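Local atomic coordinates of glycosyl hydrolase, BNR repeat (Ralstonia eutropha, PDB entry 3B7F), a protein that is of uncharacterised specificity but may act as a glycosyl hydrolase, folding into a seven-bladed beta-propeller with BNR repeats. Residues E95-N103 and F141-P152. Residues are numbered along the deposited sequence; the frame is centred on the assembly and turned at random.
With EDO (1,2-ethanediol), chain Q.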
loop_
_atom_site.group_PDB
_atom_site.type_symbol
_atom_site.label_atom_id
_atom_site.label_comp_id
_atom_site.label_asym_id
_atom_site.label_seq_id
_atom_site.Cartn_x
_atom_site.Cartn_y
_atom_site.Cartn_z
ATOM N N GLU A 95 22.636 -3.349 1.030
ATOM C CA GLU A 95 21.919 -3.422 2.307
ATOM C C GLU A 95 22.169 -2.159 3.142
ATOM O O GLU A 95 23.220 -1.533 3.009
ATOM C CB GLU A 95 22.264 -4.718 3.108
ATOM C CG GLU A 95 23.676 -4.861 3.752
ATOM C CD GLU A 95 24.847 -4.967 2.762
ATOM O OE1 GLU A 95 24.622 -5.280 1.558
ATOM O OE2 GLU A 95 26.002 -4.720 3.200
ATOM N N ALA A 96 21.187 -1.804 3.979
ATOM C CA ALA A 96 21.259 -0.642 4.885
ATOM C C ALA A 96 22.462 -0.744 5.807
ATOM O O ALA A 96 22.770 -1.838 6.282
ATOM C CB ALA A 96 19.970 -0.509 5.732
ATOM N N THR A 97 23.152 0.375 6.041
ATOM C CA THR A 97 24.256 0.378 7.000
ATOM C C THR A 97 23.582 0.294 8.380
ATOM O O THR A 97 24.036 -0.487 9.237
ATOM C CB THR A 97 25.246 1.555 6.815
ATOM O OG1 THR A 97 24.590 2.809 6.993
ATOM C CG2 THR A 97 25.845 1.507 5.435
ATOM N N ARG A 98 22.466 1.022 8.557
ATOM C CA ARG A 98 21.659 0.965 9.783
ATOM C C ARG A 98 20.171 0.753 9.420
ATOM O O ARG A 98 19.435 1.721 9.217
ATOM C CB ARG A 98 21.838 2.236 10.613
ATOM C CG ARG A 98 21.056 2.247 11.937
ATOM C CD ARG A 98 21.080 3.624 12.591
ATOM N NE ARG A 98 20.128 3.678 13.710
ATOM C CZ ARG A 98 19.776 4.778 14.390
ATOM N NH1 ARG A 98 20.268 5.985 14.082
ATOM N NH2 ARG A 98 18.890 4.671 15.385
ATOM N N PRO A 99 19.713 -0.516 9.356
ATOM C CA PRO A 99 18.294 -0.708 9.053
ATOM C C PRO A 99 17.398 -0.379 10.258
ATOM O O PRO A 99 17.910 -0.212 11.353
ATOM C CB PRO A 99 18.221 -2.194 8.709
ATOM C CG PRO A 99 19.310 -2.812 9.524
ATOM C CD PRO A 99 20.413 -1.807 9.501
ATOM N N PRO A 100 16.069 -0.253 10.046
ATOM C CA PRO A 100 15.141 -0.010 11.146
ATOM C C PRO A 100 15.271 -0.991 12.331
ATOM O O PRO A 100 15.253 -2.208 12.145
ATOM C CB PRO A 100 13.773 -0.171 10.465
ATOM C CG PRO A 100 14.003 0.300 9.099
ATOM C CD PRO A 100 15.345 -0.278 8.753
ATOM N N ALA A 101 15.431 -0.437 13.527
ATOM C CA ALA A 101 15.566 -1.219 14.755
ATOM C C ALA A 101 15.070 -0.362 15.871
ATOM O O ALA A 101 15.411 0.814 15.920
ATOM C CB ALA A 101 17.012 -1.599 15.012
ATOM N N PHE A 102 14.247 -0.925 16.756
ATOM C CA PHE A 102 13.752 -0.192 17.914
ATOM C C PHE A 102 14.916 0.087 18.879
ATOM O O PHE A 102 15.890 -0.680 18.941
ATOM C CB PHE A 102 12.670 -0.985 18.666
ATOM C CG PHE A 102 11.395 -1.213 17.888
ATOM C CD1 PHE A 102 10.472 -0.191 17.723
ATOM C CD2 PHE A 102 11.089 -2.465 17.378
ATOM C CE1 PHE A 102 9.274 -0.405 17.023
ATOM C CE2 PHE A 102 9.891 -2.685 16.697
ATOM C CZ PHE A 102 8.988 -1.648 16.519
ATOM N N ASN A 103 14.815 1.179 19.627
ATOM C CA ASN A 103 15.827 1.511 20.648
ATOM C C ASN A 103 15.840 0.448 21.772
ATOM O O ASN A 103 14.830 -0.245 21.987
ATOM C CB ASN A 103 15.580 2.909 21.260
ATOM C CG ASN A 103 15.759 4.053 20.258
ATOM O OD1 ASN A 103 16.500 3.944 19.274
ATOM N ND2 ASN A 103 15.073 5.163 20.519
ATOM N N PHE A 141 9.838 4.706 11.228
ATOM C CA PHE A 141 11.250 5.039 11.114
ATOM C C PHE A 141 11.463 6.015 9.956
ATOM O O PHE A 141 10.622 6.136 9.051
ATOM C CB PHE A 141 12.091 3.769 10.903
ATOM C CG PHE A 141 11.994 2.795 12.047
ATOM C CD1 PHE A 141 10.947 1.868 12.117
ATOM C CD2 PHE A 141 12.921 2.812 13.063
ATOM C CE1 PHE A 141 10.845 0.971 13.198
ATOM C CE2 PHE A 141 12.823 1.941 14.135
ATOM C CZ PHE A 141 11.789 1.013 14.209
ATOM N N ARG A 142 12.595 6.710 9.999
ATOM C CA ARG A 142 12.930 7.691 8.989
ATOM C C ARG A 142 14.410 7.617 8.578
ATOM O O ARG A 142 15.287 7.388 9.405
ATOM C CB ARG A 142 12.615 9.083 9.520
ATOM C CG ARG A 142 12.850 10.206 8.522
ATOM C CD ARG A 142 12.953 11.563 9.179
ATOM N NE ARG A 142 11.675 12.147 9.550
ATOM C CZ ARG A 142 11.262 12.513 10.774
ATOM N NH1 ARG A 142 12.015 12.370 11.884
ATOM N NH2 ARG A 142 10.049 13.057 10.888
ATOM N N SER A 143 14.654 7.807 7.284
ATOM C CA SER A 143 15.992 7.945 6.732
ATOM C C SER A 143 16.040 9.315 6.107
ATOM O O SER A 143 15.017 9.780 5.624
ATOM C CB SER A 143 16.249 6.917 5.646
ATOM O OG SER A 143 17.575 6.996 5.186
ATOM N N THR A 144 17.195 9.974 6.192
ATOM C CA THR A 144 17.468 11.231 5.494
ATOM C C THR A 144 18.638 11.072 4.487
ATOM O O THR A 144 19.014 12.063 3.840
ATOM C CB THR A 144 17.790 12.365 6.476
ATOM O OG1 THR A 144 18.960 12.020 7.224
ATOM C CG2 THR A 144 16.601 12.628 7.430
ATOM N N ASP A 145 19.173 9.844 4.337
ATOM C CA ASP A 145 20.313 9.526 3.445
ATOM C C ASP A 145 19.985 8.435 2.383
ATOM O O ASP A 145 20.792 7.521 2.147
ATOM C CB ASP A 145 21.551 9.134 4.281
ATOM C CG ASP A 145 21.351 7.862 5.081
ATOM O OD1 ASP A 145 20.208 7.363 5.140
ATOM O OD2 ASP A 145 22.333 7.342 5.646
ATOM N N HIS A 146 18.810 8.561 1.754
ATOM C CA HIS A 146 18.319 7.651 0.694
ATOM C C HIS A 146 18.119 6.194 1.137
ATOM O O HIS A 146 18.182 5.270 0.317
ATOM C CB HIS A 146 19.228 7.711 -0.558
ATOM C CG HIS A 146 19.381 9.085 -1.116
ATOM N ND1 HIS A 146 18.436 9.658 -1.938
ATOM C CD2 HIS A 146 20.352 10.013 -0.950
ATOM C CE1 HIS A 146 18.826 10.877 -2.267
ATOM N NE2 HIS A 146 19.979 11.121 -1.671
ATOM N N GLY A 147 17.852 6.001 2.422
ATOM C CA GLY A 147 17.620 4.684 2.971
ATOM C C GLY A 147 18.831 3.906 3.399
ATOM O O GLY A 147 18.705 2.717 3.626
ATOM N N ALA A 148 20.001 4.545 3.506
ATOM C CA ALA A 148 21.200 3.854 3.991
ATOM C C ALA A 148 21.088 3.578 5.490
ATOM O O ALA A 148 21.391 2.466 5.933
ATOM C CB ALA A 148 22.483 4.650 3.659
ATOM N N SER A 149 20.635 4.585 6.242
ATOM C CA SER A 149 20.492 4.518 7.697
ATOM C C SER A 149 19.108 4.995 8.093
ATOM O O SER A 149 18.552 5.911 7.480
ATOM C CB SER A 149 21.568 5.351 8.413
ATOM O OG SER A 149 21.465 6.718 8.079
ATOM N N TRP A 150 18.566 4.354 9.120
ATOM C CA TRP A 150 17.234 4.610 9.616
ATOM C C TRP A 150 17.267 4.852 11.108
ATOM O O TRP A 150 18.046 4.202 11.804
ATOM C CB TRP A 150 16.365 3.393 9.325
ATOM C CG TRP A 150 16.175 3.158 7.844
ATOM C CD1 TRP A 150 16.999 2.456 7.002
ATOM C CD2 TRP A 150 15.103 3.641 7.043
ATOM N NE1 TRP A 150 16.504 2.481 5.734
ATOM C CE2 TRP A 150 15.350 3.218 5.722
ATOM C CE3 TRP A 150 13.969 4.430 7.306
ATOM C CZ2 TRP A 150 14.495 3.517 4.675
ATOM C CZ3 TRP A 150 13.136 4.753 6.273
ATOM C CH2 TRP A 150 13.396 4.288 4.967
ATOM N N GLU A 151 16.436 5.787 11.583
ATOM C CA GLU A 151 16.282 6.058 13.007
ATOM C C GLU A 151 14.772 6.023 13.325
ATOM O O GLU A 151 13.945 6.309 12.437
ATOM C CB GLU A 151 16.867 7.430 13.371
ATOM C CG GLU A 151 15.979 8.614 12.933
ATOM C CD GLU A 151 16.643 9.979 12.978
ATOM O OE1 GLU A 151 17.682 10.144 13.683
ATOM O OE2 GLU A 151 16.088 10.881 12.284
ATOM N N PRO A 152 14.398 5.675 14.572
ATOM C CA PRO A 152 12.985 5.747 14.936
ATOM C C PRO A 152 12.392 7.162 14.875
ATOM O O PRO A 152 13.112 8.122 15.117
ATOM C CB PRO A 152 12.962 5.279 16.394
ATOM C CG PRO A 152 14.295 4.834 16.742
ATOM C CD PRO A 152 15.243 5.176 15.671
HETATM C C1 EDO Q . 19.323 8.563 9.246
HETATM O O1 EDO Q . 19.178 8.799 7.836
HETATM C C2 EDO Q . 18.312 9.345 10.065
HETATM O O2 EDO Q . 18.244 10.702 9.608
#
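Arg98 and Ser149 form a single beta bridge in which residues 95-103 run in the same direction as 148-152: Arg98 N donates to Ala148 O (3.2 Å, nearly straight at 165°), and Trp150 N returns a bond to Arg98 O (2.8 Å). Ala148 O also receives a weak bond from Thr97 N. Beyond the bridge, Pro100 fits between two aromatic side chains. Its CD lies over the five-membered ring of Trp150, 3.9 Å from the centroid, while CB sits over the Phe141 face, 14° off the ring normal; both are CH-pi contacts. Ser143 CB covers the opposite indole face, 3.6 Å above the plane, so the tryptophan is sandwiched. Phe141 CZ lies over one face of the Phe102 ring, toward its rim, 3.9 Å from Phe102 CD1. Arg98 reaches along the 150-152 backbone because its chain is extended as far as NE, with CG trans to the main-chain nitrogen (chi1 -178°), placing one guanidinium face over Glu151 CA and NH2 3.7 Å from Pro152 CD. Behind the bridge, Asp145 holds Ser149 twice, taking the backbone N-H on the syn lone pair of OD1, while Ser149 OG donates to Asp145 OD2 (2.7 Å) from above the carboxylate plane. The sequence Ser-Thr-Asp-His-Gly-Ala-Ser-Trp, with its type I' turn from Asp145 to Ala148, matches the Asp-box of BNR repeats. It links strands 139-143 and 151-152 of one propeller blade, and the contact joins this hairpin to the loop leaving the outermost strand, 94-95, of the preceding blade.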